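Local coordinates for putative two-component sensor histidine kinase protein (PDB 3HCY) that is the GAF domain of a putative two-component sensor histidine kinase, which probably transfers phosphate from ATP to a protein histidine in signal transduction, at residues A[28-31]-A[35-38]; A[110-113]-A[117-120]. One frame throughout, in Å; residues are numbered along the deposited sequence.

Contacts 1 and 2 follow each other along the chain and lie about 23 Å apart between centres, on opposite sides of the chain's centre. Both draw on the antiparallel sheet of the GAF domain. Contact 1 is the end of the hairpin formed by strands 23-29 and 35-41, the latter an edge strand within this chain. Contact 2 ties the end of strand 104-112 to the loop that leads into helix 120-146. Strands 23-29 and 104-112 are neighbours in the sheet. The two contacts meet where Phe37 CE1 packs 3.8 Å from Tyr111 OH. Contact 1 thus lies at an edge of the sheet, and contact 2 at its junction with the long C-terminal helix.

Contact 1 (A[28-31]-A[35-38]); sequences LFDE and MRFV
Phe29 and Met35 both have CG anti to the carbonyl carbon (chi1 -80° and -79°), and the Met35 chain is bent at chi2 and chi3. These torsions set Met35 SD over one face of the Phe29 ring, 4.5 Å from its centroid. This is a Met-aromatic contact. Met35 CG lies 3.5 Å from Phe29 CE1. The two residues form a non-hydrogen-bonded antiparallel pair. Next to it, Leu28 and Arg36 form a hydrogen-bonded pair, with Leu28 N to Arg36 O and Arg36 N to Leu28 O both at 2.9 Å.

Asp30 lies beyond the paired residues and reaches back to Arg36. Its OD2 takes a hydrogen bond from Arg36 NE at 2.8 Å, as part of a salt bridge. The bond is bent, and OD2 lies tilted from the guanidinium plane. The oxygen uses its anti lone pair, and the carboxylate and guanidinium planes are 46° apart. Asp30 OD1 accepts a hydrogen bond from Thr34 N. One carboxylate thus grips both the turn and the returning strand. Leu28 CB meets Val38 CG1 at 3.9 Å on the face that also carries Arg36.

The contact is the turn end of the beta hairpin of strands 23-29 and 35-41. On one face Leu28 and Val38 pack on Tyr8 of helix 5-19. On the other, Phe29 touches Leu104 and Met35 touches Lys107, both of strand 104-112.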
loop_
_atom_site.group_PDB
_atom_site.type_symbol
_atom_site.label_atom_id
_atom_site.label_comp_id
_atom_site.label_asym_id
_atom_site.label_seq_id
_atom_site.Cartn_x
_atom_site.Cartn_y
_atom_site.Cartn_z
ATOM N N LEU A 28 -2.024 9.197 -13.916
ATOM C CA LEU A 28 -2.154 7.992 -14.734
ATOM C C LEU A 28 -2.161 8.354 -16.232
ATOM O O LEU A 28 -2.525 9.465 -16.605
ATOM C CB LEU A 28 -3.463 7.239 -14.340
ATOM C CG LEU A 28 -3.444 6.491 -12.989
ATOM C CD1 LEU A 28 -4.694 5.729 -12.823
ATOM C CD2 LEU A 28 -2.256 5.564 -12.908
ATOM N N PHE A 29 -1.723 7.443 -17.089
ATOM C CA PHE A 29 -1.826 7.683 -18.521
ATOM C C PHE A 29 -3.240 7.689 -18.960
ATOM O O PHE A 29 -4.081 7.024 -18.355
ATOM C CB PHE A 29 -1.111 6.637 -19.345
ATOM C CG PHE A 29 0.350 6.879 -19.419
ATOM C CD1 PHE A 29 0.826 8.102 -19.877
ATOM C CD2 PHE A 29 1.250 5.919 -19.006
ATOM C CE1 PHE A 29 2.153 8.351 -19.920
ATOM C CE2 PHE A 29 2.562 6.162 -19.063
ATOM C CZ PHE A 29 3.024 7.389 -19.513
ATOM N N ASP A 30 -3.483 8.466 -20.015
ATOM C CA ASP A 30 -4.773 8.581 -20.630
ATOM C C ASP A 30 -4.608 8.028 -22.032
ATOM O O ASP A 30 -3.510 7.671 -22.440
ATOM C CB ASP A 30 -5.250 10.050 -20.586
ATOM C CG ASP A 30 -4.695 10.870 -21.681
ATOM O OD1 ASP A 30 -4.074 10.279 -22.574
ATOM O OD2 ASP A 30 -4.863 12.103 -21.656
ATOM N N GLU A 31 -5.689 7.938 -22.773
ATOM C CA GLU A 31 -5.639 7.259 -24.030
ATOM C C GLU A 31 -4.816 7.983 -25.046
ATOM O O GLU A 31 -4.425 7.357 -26.013
ATOM C CB GLU A 31 -7.032 7.033 -24.581
ATOM C CG GLU A 31 -7.786 5.881 -23.882
ATOM C CD GLU A 31 -7.323 4.487 -24.295
ATOM O OE1 GLU A 31 -6.825 4.297 -25.443
ATOM O OE2 GLU A 31 -7.501 3.549 -23.494
ATOM N N MET A 35 0.016 11.947 -19.431
ATOM C CA MET A 35 -0.163 11.754 -17.956
ATOM C C MET A 35 -1.112 12.759 -17.393
ATOM O O MET A 35 -1.068 13.911 -17.764
ATOM C CB MET A 35 1.164 11.885 -17.214
ATOM C CG MET A 35 2.019 10.618 -17.308
ATOM S SD MET A 35 2.290 9.700 -15.796
ATOM C CE MET A 35 0.611 9.627 -15.308
ATOM N N ARG A 36 -1.937 12.327 -16.463
ATOM C CA ARG A 36 -3.037 13.121 -15.929
ATOM C C ARG A 36 -3.254 12.897 -14.434
ATOM O O ARG A 36 -3.452 11.761 -13.997
ATOM C CB ARG A 36 -4.340 12.708 -16.611
ATOM C CG ARG A 36 -4.352 12.993 -18.053
ATOM C CD ARG A 36 -5.675 13.559 -18.545
ATOM N NE ARG A 36 -5.488 14.186 -19.869
ATOM C CZ ARG A 36 -4.964 15.389 -20.070
ATOM N NH1 ARG A 36 -4.580 16.098 -19.041
ATOM N NH2 ARG A 36 -4.822 15.896 -21.292
ATOM N N PHE A 37 -3.293 13.974 -13.667
ATOM C CA PHE A 37 -3.715 13.888 -12.263
ATOM C C PHE A 37 -5.049 13.176 -12.168
ATOM O O PHE A 37 -5.826 13.369 -13.059
ATOM C CB PHE A 37 -3.781 15.279 -11.637
ATOM C CG PHE A 37 -2.427 15.951 -11.593
ATOM C CD1 PHE A 37 -1.603 15.801 -10.479
ATOM C CD2 PHE A 37 -1.952 16.642 -12.680
ATOM C CE1 PHE A 37 -0.340 16.380 -10.432
ATOM C CE2 PHE A 37 -0.706 17.215 -12.663
ATOM C CZ PHE A 37 0.119 17.094 -11.533
ATOM N N VAL A 38 -5.197 12.266 -11.187
ATOM C CA VAL A 38 -6.432 11.607 -10.794
ATOM C C VAL A 38 -6.707 11.856 -9.303
ATOM O O VAL A 38 -7.802 11.577 -8.783
ATOM C CB VAL A 38 -6.345 10.067 -11.006
ATOM C CG1 VAL A 38 -5.677 9.708 -12.383
ATOM C CG2 VAL A 38 -5.616 9.377 -9.832
#

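Contact 2 (A[110-113]-A[117-120]); sequences TYYD and RFAD
Thr110 approaches the ring of Phe118 at its edge, near the ring plane. Its OG1 lies 4.2 Å from Phe118 CE2, a loose van der Waals contact. The CB of Thr110 points toward the 117-120 segment, and the residue is buried.

Tyr111 points away from the loop, and its OH is hydrogen-bonded to Ser25 OG.

Tyr112 again points toward the loop and makes the main contact. Its CE2 meets Phe118 CE2 at 4.0 Å. The ring planes are steeply inclined, at 84°, and the centroids of the Tyr112 and Phe118 rings are 5.8 Å apart. The approach is oblique, CE2 to CE2. On both residues CG stands anti to the carbonyl carbon, with chi1 -65° in each case. In Phe118 this swings the ring back to the strand, although Phe118 CA is 10.7 Å from Thr110 CA. The ring therefore spans much of the gap, and CE2 meets both Thr110 and Tyr112. No hydrogen bond joins the two segments, so side-chain packing alone brings them together here. Most of the surface they bury against each other belongs to Phe118 and Tyr112.

Asp113 leaves the strand, and its OD1 forms a salt bridge with Arg23 at the start of strand 23-29.

His116, between the two segments, stacks on Tyr112 and meets Phe118 edge-to-face, and Phe68 also meets the Phe118 ring. Ala119 follows at the N-cap position of helix 120-146. The aromatic cluster lies between the sheet and that helix: Tyr112 touches Glu122, Phe118 touches Ile123, and Thr110 packs on Phe96 of the adjacent strand 92-99.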
loop_
_atom_site.group_PDB
_atom_site.type_symbol
_atom_site.label_atom_id
_atom_site.label_comp_id
_atom_site.label_asym_id
_atom_site.label_seq_id
_atom_site.Cartn_x
_atom_site.Cartn_y
_atom_site.Cartn_z
ATOM N N THR A 110 5.716 12.771 -4.535
ATOM C CA THR A 110 5.813 13.446 -3.263
ATOM C C THR A 110 6.482 14.766 -3.571
ATOM O O THR A 110 7.392 14.811 -4.366
ATOM C CB THR A 110 6.705 12.688 -2.337
ATOM O OG1 THR A 110 7.916 12.412 -3.053
ATOM C CG2 THR A 110 6.045 11.402 -1.893
ATOM N N TYR A 111 6.009 15.823 -2.942
ATOM C CA TYR A 111 6.509 17.172 -3.149
ATOM C C TYR A 111 6.967 17.690 -1.786
ATOM O O TYR A 111 6.372 17.346 -0.749
ATOM C CB TYR A 111 5.399 18.074 -3.678
ATOM C CG TYR A 111 4.760 17.605 -4.957
ATOM C CD1 TYR A 111 5.373 17.814 -6.184
ATOM C CD2 TYR A 111 3.514 16.973 -4.964
ATOM C CE1 TYR A 111 4.775 17.396 -7.392
ATOM C CE2 TYR A 111 2.912 16.552 -6.179
ATOM C CZ TYR A 111 3.552 16.778 -7.365
ATOM O OH TYR A 111 3.014 16.366 -8.542
ATOM N N TYR A 112 8.024 18.486 -1.784
ATOM C CA TYR A 112 8.495 19.134 -0.570
ATOM C C TYR A 112 8.713 20.607 -0.865
ATOM O O TYR A 112 9.381 20.947 -1.860
ATOM C CB TYR A 112 9.806 18.527 -0.105
ATOM C CG TYR A 112 9.684 17.084 0.322
ATOM C CD1 TYR A 112 9.598 16.739 1.665
ATOM C CD2 TYR A 112 9.672 16.061 -0.625
ATOM C CE1 TYR A 112 9.527 15.434 2.057
ATOM C CE2 TYR A 112 9.570 14.745 -0.237
ATOM C CZ TYR A 112 9.503 14.434 1.103
ATOM O OH TYR A 112 9.392 13.100 1.484
ATOM N N ASP A 113 8.149 21.468 -0.017
ATOM C CA ASP A 113 8.214 22.917 -0.199
ATOM C C ASP A 113 9.647 23.520 0.036
ATOM O O ASP A 113 9.904 24.673 -0.280
ATOM C CB ASP A 113 7.235 23.587 0.773
ATOM C CG ASP A 113 5.803 23.228 0.521
ATOM O OD1 ASP A 113 5.511 22.932 -0.653
ATOM O OD2 ASP A 113 4.990 23.275 1.497
ATOM N N ARG A 117 16.781 15.845 0.755
ATOM C CA ARG A 117 17.469 14.557 0.499
ATOM C C ARG A 117 16.619 13.308 0.825
ATOM O O ARG A 117 15.961 13.217 1.854
ATOM C CB ARG A 117 18.744 14.510 1.331
ATOM C CG ARG A 117 18.441 14.330 2.845
ATOM C CD ARG A 117 17.072 15.039 3.392
ATOM N NE ARG A 117 17.122 16.523 3.425
ATOM C CZ ARG A 117 16.122 17.348 3.781
ATOM N NH1 ARG A 117 14.911 16.897 4.128
ATOM N NH2 ARG A 117 16.340 18.663 3.764
ATOM N N PHE A 118 16.665 12.321 -0.032
ATOM C CA PHE A 118 15.738 11.233 0.143
ATOM C C PHE A 118 16.386 10.078 0.894
ATOM O O PHE A 118 17.253 9.397 0.369
ATOM C CB PHE A 118 15.139 10.800 -1.197
ATOM C CG PHE A 118 14.278 11.868 -1.848
ATOM C CD1 PHE A 118 14.848 13.039 -2.362
ATOM C CD2 PHE A 118 12.898 11.722 -1.930
ATOM C CE1 PHE A 118 14.044 14.010 -2.969
ATOM C CE2 PHE A 118 12.100 12.698 -2.534
ATOM C CZ PHE A 118 12.649 13.816 -3.055
ATOM N N ALA A 119 15.939 9.873 2.133
ATOM C CA ALA A 119 16.393 8.781 2.983
ATOM C C ALA A 119 15.937 7.448 2.424
ATOM O O ALA A 119 14.807 7.315 1.944
ATOM C CB ALA A 119 15.861 8.979 4.359
ATOM N N ASP A 120 16.820 6.457 2.485
ATOM C CA ASP A 120 16.543 5.118 1.938
ATOM C C ASP A 120 15.262 4.534 2.452
ATOM O O ASP A 120 14.390 4.103 1.682
ATOM C CB ASP A 120 17.661 4.206 2.305
ATOM C CG ASP A 120 18.870 4.540 1.556
ATOM O OD1 ASP A 120 18.676 5.280 0.585
ATOM O OD2 ASP A 120 19.998 4.155 1.967
#